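Local coordinates for protein DNA-entry nuclease (Competence-specific nuclease) (PDB 4QGO) that probably cleaves DNA without sequence specificity as a beta-beta-alpha (His-Me finger) endonuclease, captured here as its catalytic domain with no metal bound, at residues N39-N44 against R171-P176; M189-K194 against V204-T209; V49-Q54 against R72-Y77. The protein carries 1 engineered substitution. One frame throughout, in Å; residues are numbered along the deposited sequence.

Interaction 1: residues N39-N44 against R171-P176; sequences NQTNLN and RYRVTP. With SO4 (sulfate ion), chain C.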
loop_
_atom_site.group_PDB
_atom_site.type_symbol
_atom_site.label_atom_id
_atom_site.label_comp_id
_atom_site.label_asym_id
_atom_site.label_seq_id
_atom_site.Cartn_x
_atom_site.Cartn_y
_atom_site.Cartn_z
ATOM N N ASN A 39 14.337 -6.367 4.672
ATOM C CA ASN A 39 13.914 -4.970 4.814
ATOM C C ASN A 39 14.732 -3.973 3.983
ATOM O O ASN A 39 14.637 -2.767 4.191
ATOM C CB ASN A 39 13.866 -4.561 6.301
ATOM C CG ASN A 39 12.597 -3.822 6.682
ATOM O OD1 ASN A 39 11.598 -3.834 5.965
ATOM N ND2 ASN A 39 12.638 -3.179 7.842
ATOM N N GLN A 40 15.526 -4.481 3.036
ATOM C CA GLN A 40 16.349 -3.628 2.191
ATOM C C GLN A 40 15.694 -3.401 0.837
ATOM O O GLN A 40 15.168 -4.332 0.220
ATOM C CB GLN A 40 17.749 -4.236 1.997
ATOM C CG GLN A 40 18.413 -4.659 3.301
ATOM C CD GLN A 40 18.538 -3.519 4.287
ATOM O OE1 GLN A 40 19.272 -2.563 4.052
ATOM N NE2 GLN A 40 17.813 -3.613 5.394
ATOM N N THR A 41 15.726 -2.145 0.393
ATOM C CA THR A 41 15.232 -1.764 -0.926
ATOM C C THR A 41 16.345 -1.062 -1.691
ATOM O O THR A 41 17.256 -0.492 -1.084
ATOM C CB THR A 41 14.004 -0.836 -0.824
ATOM O OG1 THR A 41 13.666 -0.341 -2.127
ATOM C CG2 THR A 41 14.284 0.334 0.112
ATOM N N ASN A 42 16.271 -1.112 -3.019
ATOM C CA ASN A 42 17.307 -0.484 -3.824
ATOM C C ASN A 42 17.012 0.962 -4.182
ATOM O O ASN A 42 17.717 1.559 -5.003
ATOM C CB ASN A 42 17.600 -1.302 -5.089
ATOM C CG ASN A 42 16.419 -1.377 -6.042
ATOM O OD1 ASN A 42 15.471 -0.592 -5.957
ATOM N ND2 ASN A 42 16.476 -2.327 -6.967
ATOM N N LEU A 43 15.959 1.519 -3.584
ATOM C CA LEU A 43 15.605 2.916 -3.826
ATOM C C LEU A 43 16.770 3.841 -3.548
ATOM O O LEU A 43 17.465 3.693 -2.553
ATOM C CB LEU A 43 14.412 3.337 -2.972
ATOM C CG LEU A 43 13.037 2.792 -3.342
ATOM C CD1 LEU A 43 12.036 3.243 -2.296
ATOM C CD2 LEU A 43 12.638 3.282 -4.725
ATOM N N ASN A 44 16.960 4.806 -4.446
ATOM C CA ASN A 44 18.021 5.792 -4.298
ATOM C C ASN A 44 17.434 7.124 -3.822
ATOM O O ASN A 44 16.736 7.808 -4.565
ATOM C CB ASN A 44 18.777 5.962 -5.615
ATOM C CG ASN A 44 19.950 6.917 -5.494
ATOM O OD1 ASN A 44 20.286 7.361 -4.399
ATOM N ND2 ASN A 44 20.602 7.205 -6.621
ATOM N N ARG A 171 12.682 8.700 -0.342
ATOM C CA ARG A 171 12.326 8.090 -1.618
ATOM C C ARG A 171 11.366 6.929 -1.307
ATOM O O ARG A 171 11.606 6.153 -0.397
ATOM C CB ARG A 171 13.597 7.611 -2.327
ATOM C CG ARG A 171 13.382 6.969 -3.680
ATOM C CD ARG A 171 12.964 7.969 -4.780
ATOM N NE ARG A 171 12.927 7.241 -6.043
ATOM C CZ ARG A 171 11.901 6.505 -6.460
ATOM N NH1 ARG A 171 10.776 6.450 -5.751
ATOM N NH2 ARG A 171 11.990 5.834 -7.598
ATOM N N TYR A 172 10.266 6.841 -2.054
ATOM C CA TYR A 172 9.121 6.000 -1.681
ATOM C C TYR A 172 8.543 5.356 -2.931
ATOM O O TYR A 172 8.401 6.015 -3.966
ATOM C CB TYR A 172 8.066 6.906 -1.032
ATOM C CG TYR A 172 6.882 6.267 -0.317
ATOM C CD1 TYR A 172 7.048 5.210 0.570
ATOM C CD2 TYR A 172 5.601 6.792 -0.471
ATOM C CE1 TYR A 172 5.952 4.661 1.244
ATOM C CE2 TYR A 172 4.512 6.256 0.204
ATOM C CZ TYR A 172 4.693 5.202 1.062
ATOM O OH TYR A 172 3.613 4.660 1.741
ATOM N N ARG A 173 8.220 4.069 -2.843
ATOM C CA ARG A 173 7.647 3.342 -3.968
ATOM C C ARG A 173 6.576 2.393 -3.456
ATOM O O ARG A 173 6.831 1.590 -2.561
ATOM C CB ARG A 173 8.729 2.581 -4.747
ATOM C CG ARG A 173 8.227 1.832 -5.996
ATOM C CD ARG A 173 9.392 1.428 -6.914
ATOM N NE ARG A 173 10.376 0.572 -6.244
ATOM C CZ ARG A 173 11.675 0.536 -6.538
ATOM N NH1 ARG A 173 12.183 1.313 -7.498
ATOM N NH2 ARG A 173 12.482 -0.276 -5.864
ATOM N N VAL A 174 5.374 2.517 -4.013
ATOM C CA VAL A 174 4.239 1.701 -3.602
ATOM C C VAL A 174 3.669 0.983 -4.820
ATOM O O VAL A 174 3.303 1.614 -5.816
ATOM C CB VAL A 174 3.147 2.564 -2.957
ATOM C CG1 VAL A 174 1.939 1.710 -2.609
ATOM C CG2 VAL A 174 3.688 3.271 -1.702
ATOM N N THR A 175 3.621 -0.343 -4.749
ATOM C CA THR A 175 3.221 -1.141 -5.900
ATOM C C THR A 175 2.151 -2.138 -5.490
ATOM O O THR A 175 2.417 -3.042 -4.705
ATOM C CB THR A 175 4.410 -1.920 -6.473
ATOM O OG1 THR A 175 5.520 -1.026 -6.698
ATOM C CG2 THR A 175 4.036 -2.591 -7.794
ATOM N N PRO A 176 0.931 -1.978 -6.012
ATOM C CA PRO A 176 -0.074 -3.033 -5.815
ATOM C C PRO A 176 0.399 -4.320 -6.482
ATOM O O PRO A 176 0.850 -4.283 -7.641
ATOM C CB PRO A 176 -1.313 -2.487 -6.534
ATOM C CG PRO A 176 -1.068 -0.990 -6.668
ATOM C CD PRO A 176 0.424 -0.861 -6.827
HETATM S S SO4 C . 11.173 2.899 -10.581
HETATM O O1 SO4 C . 9.841 2.318 -10.607
HETATM O O2 SO4 C . 11.260 3.988 -11.541
HETATM O O3 SO4 C . 12.186 1.893 -10.925
HETATM O O4 SO4 C . 11.464 3.428 -9.257
HETATM O O HOH W 1 15.139 1.590 -7.560
HETATM O O HOH W 2 15.502 8.064 -6.995
#

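Interaction 2: residues M189-K194 against V204-T209; sequences MHLEAK and VAIPNT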
loop_
_atom_site.group_PDB
_atom_site.type_symbol
_atom_site.label_atom_id
_atom_site.label_comp_id
_atom_site.label_asym_id
_atom_site.label_seq_id
_atom_site.Cartn_x
_atom_site.Cartn_y
_atom_site.Cartn_z
ATOM N N MET A 189 -0.011 -5.011 -0.905
ATOM C CA MET A 189 0.572 -3.729 -1.256
ATOM C C MET A 189 2.060 -3.731 -0.916
ATOM O O MET A 189 2.440 -3.906 0.237
ATOM C CB MET A 189 -0.156 -2.585 -0.535
ATOM C CG MET A 189 -1.624 -2.451 -0.918
ATOM S SD MET A 189 -1.872 -1.792 -2.580
ATOM C CE MET A 189 -1.634 -0.043 -2.265
ATOM N N HIS A 190 2.903 -3.536 -1.929
ATOM C CA HIS A 190 4.348 -3.519 -1.733
ATOM C C HIS A 190 4.793 -2.096 -1.400
ATOM O O HIS A 190 4.605 -1.196 -2.211
ATOM C CB HIS A 190 5.020 -4.014 -3.025
ATOM C CG HIS A 190 6.503 -4.194 -2.931
ATOM N ND1 HIS A 190 7.273 -4.460 -4.046
ATOM C CD2 HIS A 190 7.356 -4.170 -1.880
ATOM C CE1 HIS A 190 8.538 -4.578 -3.683
ATOM N NE2 HIS A 190 8.616 -4.415 -2.374
ATOM N N LEU A 191 5.357 -1.887 -0.208
ATOM C CA LEU A 191 5.834 -0.561 0.196
ATOM C C LEU A 191 7.340 -0.581 0.388
ATOM O O LEU A 191 7.854 -1.448 1.092
ATOM C CB LEU A 191 5.201 -0.110 1.520
ATOM C CG LEU A 191 3.734 -0.434 1.788
ATOM C CD1 LEU A 191 3.357 0.036 3.179
ATOM C CD2 LEU A 191 2.853 0.230 0.749
ATOM N N GLU A 192 8.029 0.395 -0.205
ATOM C CA GLU A 192 9.477 0.535 -0.107
ATOM C C GLU A 192 9.799 1.983 0.239
ATOM O O GLU A 192 9.222 2.911 -0.343
ATOM C CB GLU A 192 10.117 0.194 -1.445
ATOM C CG GLU A 192 9.899 -1.235 -1.892
ATOM C CD GLU A 192 10.427 -1.446 -3.283
ATOM O OE1 GLU A 192 11.653 -1.636 -3.430
ATOM O OE2 GLU A 192 9.625 -1.397 -4.236
ATOM N N ALA A 193 10.725 2.191 1.172
ATOM C CA ALA A 193 11.109 3.546 1.558
ATOM C C ALA A 193 12.579 3.610 1.940
ATOM O O ALA A 193 13.119 2.663 2.515
ATOM C CB ALA A 193 10.241 4.058 2.709
ATOM N N LYS A 194 13.213 4.742 1.639
ATOM C CA LYS A 194 14.616 4.954 1.977
ATOM C C LYS A 194 14.824 6.445 2.183
ATOM O O LYS A 194 14.490 7.241 1.311
ATOM C CB LYS A 194 15.500 4.434 0.837
ATOM C CG LYS A 194 16.983 4.731 0.985
ATOM C CD LYS A 194 17.554 3.983 2.170
ATOM C CE LYS A 194 19.065 4.206 2.276
ATOM N NZ LYS A 194 19.775 3.750 1.047
ATOM N N VAL A 204 8.438 -3.982 2.420
ATOM C CA VAL A 204 7.409 -4.860 2.966
ATOM C C VAL A 204 6.272 -5.097 1.981
ATOM O O VAL A 204 6.033 -4.297 1.057
ATOM C CB VAL A 204 6.802 -4.291 4.279
ATOM C CG1 VAL A 204 7.871 -4.099 5.369
ATOM C CG2 VAL A 204 6.092 -2.982 3.998
ATOM N N ALA A 205 5.567 -6.203 2.186
ATOM C CA ALA A 205 4.304 -6.444 1.498
ATOM C C ALA A 205 3.215 -6.531 2.549
ATOM O O ALA A 205 3.306 -7.334 3.468
ATOM C CB ALA A 205 4.361 -7.734 0.685
ATOM N N ILE A 206 2.199 -5.677 2.425
ATOM C CA ILE A 206 1.068 -5.660 3.346
ATOM C C ILE A 206 -0.042 -6.497 2.730
ATOM O O ILE A 206 -0.623 -6.098 1.721
ATOM C CB ILE A 206 0.508 -4.235 3.521
ATOM C CG1 ILE A 206 1.622 -3.210 3.780
ATOM C CG2 ILE A 206 -0.566 -4.221 4.613
ATOM C CD1 ILE A 206 2.364 -3.415 5.047
ATOM N N PRO A 207 -0.335 -7.672 3.312
ATOM C CA PRO A 207 -1.373 -8.500 2.685
ATOM C C PRO A 207 -2.720 -7.766 2.636
ATOM O O PRO A 207 -3.122 -7.121 3.617
ATOM C CB PRO A 207 -1.448 -9.732 3.611
ATOM C CG PRO A 207 -0.047 -9.788 4.249
ATOM C CD PRO A 207 0.283 -8.334 4.478
ATOM N N ASN A 208 -3.402 -7.862 1.497
ATOM C CA ASN A 208 -4.720 -7.259 1.347
ATOM C C ASN A 208 -5.771 -8.235 1.835
ATOM O O ASN A 208 -6.574 -8.780 1.060
ATOM C CB ASN A 208 -4.977 -6.858 -0.100
ATOM C CG ASN A 208 -6.054 -5.805 -0.216
ATOM O OD1 ASN A 208 -6.459 -5.203 0.790
ATOM N ND2 ASN A 208 -6.524 -5.565 -1.444
ATOM N N THR A 209 -5.735 -8.449 3.144
ATOM C CA THR A 209 -6.516 -9.490 3.796
ATOM C C THR A 209 -7.151 -8.962 5.076
ATOM O O THR A 209 -6.771 -7.905 5.595
ATOM C CB THR A 209 -5.625 -10.709 4.154
ATOM O OG1 THR A 209 -4.561 -10.292 5.028
ATOM C CG2 THR A 209 -5.029 -11.340 2.897
#

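Interaction 3: residues V49-Q54 against R72-Y77; sequences VKAYVQ and RTIRQY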
loop_
_atom_site.group_PDB
_atom_site.type_symbol
_atom_site.label_atom_id
_atom_site.label_comp_id
_atom_site.label_asym_id
_atom_site.label_seq_id
_atom_site.Cartn_x
_atom_site.Cartn_y
_atom_site.Cartn_z
ATOM N N VAL A 49 16.817 15.877 -6.792
ATOM C CA VAL A 49 15.627 16.123 -7.593
ATOM C C VAL A 49 14.508 16.712 -6.749
ATOM O O VAL A 49 14.414 16.463 -5.543
ATOM C CB VAL A 49 15.118 14.845 -8.297
ATOM C CG1 VAL A 49 16.185 14.294 -9.246
ATOM C CG2 VAL A 49 14.706 13.807 -7.274
ATOM N N LYS A 50 13.659 17.487 -7.408
ATOM C CA LYS A 50 12.500 18.106 -6.787
ATOM C C LYS A 50 11.540 17.031 -6.280
ATOM O O LYS A 50 11.370 15.999 -6.922
ATOM C CB LYS A 50 11.805 18.989 -7.818
ATOM C CG LYS A 50 10.640 19.743 -7.310
ATOM C CD LYS A 50 10.233 20.789 -8.330
ATOM C CE LYS A 50 10.066 20.203 -9.724
ATOM N NZ LYS A 50 8.725 19.585 -9.927
ATOM N N ALA A 51 10.938 17.269 -5.116
ATOM C CA ALA A 51 9.919 16.365 -4.593
ATOM C C ALA A 51 8.817 16.154 -5.629
ATOM O O ALA A 51 8.455 17.080 -6.371
ATOM C CB ALA A 51 9.339 16.919 -3.305
ATOM N N TYR A 52 8.280 14.938 -5.689
ATOM C CA TYR A 52 7.264 14.604 -6.686
ATOM C C TYR A 52 6.469 13.374 -6.276
ATOM O O TYR A 52 6.893 12.617 -5.400
ATOM C CB TYR A 52 7.923 14.309 -8.049
ATOM C CG TYR A 52 8.728 13.009 -8.079
ATOM C CD1 TYR A 52 10.068 12.983 -7.715
ATOM C CD2 TYR A 52 8.130 11.804 -8.449
ATOM C CE1 TYR A 52 10.804 11.795 -7.723
ATOM C CE2 TYR A 52 8.862 10.605 -8.450
ATOM C CZ TYR A 52 10.202 10.613 -8.093
ATOM O OH TYR A 52 10.931 9.430 -8.085
ATOM N N VAL A 53 5.321 13.191 -6.922
ATOM C CA VAL A 53 4.605 11.921 -6.942
ATOM C C VAL A 53 4.294 11.577 -8.380
ATOM O O VAL A 53 3.964 12.460 -9.184
ATOM C CB VAL A 53 3.282 11.995 -6.177
ATOM C CG1 VAL A 53 2.578 10.625 -6.136
ATOM C CG2 VAL A 53 3.558 12.446 -4.823
ATOM N N GLN A 54 4.409 10.292 -8.702
ATOM C CA GLN A 54 4.018 9.775 -10.000
ATOM C C GLN A 54 3.167 8.528 -9.806
ATOM O O GLN A 54 3.652 7.512 -9.304
ATOM C CB GLN A 54 5.252 9.436 -10.834
ATOM C CG GLN A 54 4.909 8.900 -12.203
ATOM C CD GLN A 54 4.311 9.947 -13.100
ATOM O OE1 GLN A 54 4.930 10.983 -13.363
ATOM N NE2 GLN A 54 3.091 9.703 -13.564
ATOM N N ARG A 72 9.356 18.061 3.061
ATOM C CA ARG A 72 8.403 18.992 3.652
ATOM C C ARG A 72 7.740 19.932 2.662
ATOM O O ARG A 72 6.734 20.557 2.998
ATOM C CB ARG A 72 9.051 19.783 4.788
ATOM C CG ARG A 72 9.164 18.972 6.063
ATOM C CD ARG A 72 9.547 19.831 7.240
ATOM N NE ARG A 72 8.398 20.152 8.077
ATOM C CZ ARG A 72 8.466 20.340 9.391
ATOM N NH1 ARG A 72 9.632 20.234 10.020
ATOM N NH2 ARG A 72 7.370 20.629 10.076
ATOM N N THR A 73 8.286 20.044 1.451
ATOM C CA THR A 73 7.675 20.921 0.451
ATOM C C THR A 73 6.363 20.390 -0.126
ATOM O O THR A 73 5.585 21.159 -0.690
ATOM C CB THR A 73 8.628 21.279 -0.723
ATOM O OG1 THR A 73 8.831 20.129 -1.560
ATOM C CG2 THR A 73 9.971 21.801 -0.206
ATOM N N ILE A 74 6.110 19.086 -0.006
ATOM C CA ILE A 74 4.854 18.528 -0.510
ATOM C C ILE A 74 4.010 17.848 0.568
ATOM O O ILE A 74 2.901 17.392 0.301
ATOM C CB ILE A 74 5.057 17.588 -1.725
ATOM C CG1 ILE A 74 5.870 16.346 -1.350
ATOM C CG2 ILE A 74 5.722 18.343 -2.866
ATOM C CD1 ILE A 74 5.894 15.299 -2.462
ATOM N N ARG A 75 4.540 17.809 1.788
ATOM C CA ARG A 75 3.824 17.336 2.955
ATOM C C ARG A 75 2.562 18.163 3.177
ATOM O O ARG A 75 2.585 19.394 3.067
ATOM C CB ARG A 75 4.753 17.441 4.167
ATOM C CG ARG A 75 4.153 17.009 5.488
ATOM C CD ARG A 75 4.143 15.497 5.699
ATOM N NE ARG A 75 3.866 15.231 7.110
ATOM C CZ ARG A 75 2.651 15.159 7.647
ATOM N NH1 ARG A 75 1.563 15.275 6.893
ATOM N NH2 ARG A 75 2.530 14.961 8.956
ATOM N N GLN A 76 1.461 17.484 3.478
ATOM C CA GLN A 76 0.181 18.147 3.689
ATOM C C GLN A 76 -0.330 17.891 5.102
ATOM O O GLN A 76 -0.767 16.782 5.428
ATOM C CB GLN A 76 -0.825 17.668 2.639
ATOM C CG GLN A 76 -2.255 18.168 2.825
ATOM C CD GLN A 76 -2.399 19.676 2.713
ATOM O OE1 GLN A 76 -1.967 20.423 3.589
ATOM N NE2 GLN A 76 -3.029 20.127 1.634
ATOM N N TYR A 77 -0.274 18.929 5.937
ATOM C CA TYR A 77 -0.702 18.834 7.332
ATOM C C TYR A 77 -2.182 19.149 7.471
ATOM O O TYR A 77 -2.810 18.762 8.458
ATOM C CB TYR A 77 0.116 19.795 8.207
ATOM C CG TYR A 77 1.586 19.455 8.274
ATOM C CD1 TYR A 77 2.023 18.349 8.989
ATOM C CD2 TYR A 77 2.528 20.245 7.632
ATOM C CE1 TYR A 77 3.378 18.031 9.061
ATOM C CE2 TYR A 77 3.874 19.940 7.694
ATOM C CZ TYR A 77 4.291 18.833 8.411
ATOM O OH TYR A 77 5.636 18.528 8.463
#

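Interaction 1: residues N39-N44 against R171-P176
Methyl CD2 of Leu43 wedges between the guanidinium groups of Arg171 and Arg173, lying over the centre of one face of each. It stands 3.4 Å from CZ of Arg173 and 3.7 Å from CZ of Arg171, while the second methyl, CD1, rests against the strand backbone at Arg171 O. A branched aliphatic tip suits this place, since it can press on two flat cations and leave their N-H edges to polar partners. The Arg173 chain runs extended until a bend at its third torsion (chi3 59°) turns the guanidinium across Leu43. NH2 of Arg173 then gives Asn42 OD1 a hydrogen bond of 3.0 Å at 163°, with OD1 in the guanidinium plane and the Asn42 amide almost perpendicular to it. One water joins the same OD1 to Arg173 NH1, and another links Asn44 O to Arg171 NE. A sulfate, probably from the crystallisation liquor, offers O4 to Arg173 NH1 (2.8 Å) and, weakly, to Arg171 NH2; Asn67 binds the ion too. NH2 of Arg173 also forms a salt bridge to Glu192, and Arg171 NH1 bonds to Asn67. Edge acceptors and one hydrocarbon-covered face thus probably keep both arginines side by side at the sulfate.

Interaction 2: residues M189-K194 against V204-T209
Four backbone hydrogen bonds tie Met189 to Ile206 and Leu191 to Val204, two to each pair, every residue giving one and accepting one. They make this stretch of the antiparallel beta hairpin formed by strands 188-195 and 201-207, which lies within the larger sheet of the domain. Around Met189 the bonds are Met189 N to Ile206 O at 2.9 Å and Ile206 N to Met189 O at 2.8 Å; the latter is nearly straight, at 173°. Between these rungs His190 and Ala205 form a non-hydrogen-bonded pair, their CA atoms 4.4 Å apart, as is usual. Here Ala205 CA also makes a C-H...O contact with Met189 O. Leu191, Val204 and Ile206 point to the other face, where Tyr156 of helix 153-165 packs on all three, so branched aliphatic side chains are apt. Leu191 CB meets Val204 CG2 at 3.9 Å, and its CD1 reaches Ile206 CG1 at 3.7 Å, carrying the packing diagonally over the strands. His190 has CG anti to its own N (chi1 -174°), which carries the ring over toward the neighbouring strand, where NE2 bonds to Asn203 OD1. The edge of that ring brings CD2 to 3.2 Å from Val204 O.

Interaction 3: residues V49-Q54 against R72-Y77
Ile74 and Ala51 meet through side chains alone, and the isoleucine has the longer arm. Its CB stands about 4.6 Å from Ala51 CB, too far for close packing, but both branches leaving it lean on that same methyl. CG2 comes to 3.9 Å from Ala51 CB. CG1 lies at 4.0 Å from it, having taken the position between the backbone N and the carbonyl carbon (chi1 64°). From CG1 the chain continues extended, so that CD1, while still touching the alanine methyl, reaches on toward Tyr52 and Val53. This tip methyl is 3.9 Å from Ala51 CB and 4.0 Å from Tyr52 N, and beyond these it approaches Val53 CG2 at 4.4 Å. A residue as small as alanine is fitting here because three carbons of one isoleucine lean on its methyl from one side; a beta-branched partner with a long arm can do this although Ile74 CA lies 6.9 Å from Ala51 CA.

The contact lies at one margin of the seven-stranded antiparallel sheet. Strand 52-54 is an outermost strand in this chain and pairs with strand 66-70, Tyr52 bonding through its backbone to Met69 and Gln54 to Asn67. After strand 66-70 the chain turns back past the beginning of its neighbour, bringing Thr73 and Ile74 against residues 51-53. The position of Ile74 is also fixed by a backbone hydrogen bond to Asn121. Thr73 lies at the more exposed side, with OG1 at 3.7 Å from Ala51 CB. That oxygen has a polar partner in Asp71 OD1, as befits a hydroxyl bordering an otherwise apolar patch. Farther in, the side chain of Val53 packs on Ala119 of helix 116-119 and on Ile114 and Trp125.

All three contacts reach the seven-stranded sheet. Strand 170-177 of interaction 1 and strand 188-195 of interaction 2 are neighbours in it; the two contacts' centres are 9 Å apart, and Glu192 connects them: its OE1 is 2.7 Å from Thr41 OG1, a probable hydrogen bond. Interaction 3 lies at the sheet's margin, 16 Å from interaction 1 between centres, yet Tyr52 OH packs 3.5 Å from Arg171 CZ. Interactions 2 and 3 do not touch, their nearest atoms being about 10 Å apart. The bound sulfate belongs to interaction 1. Strands 108-112 and 135-139, with helix 140-144, probably form the beta-beta-alpha nuclease motif; Asn208 of interaction 2 bonds to Thr137 and Thr139 there.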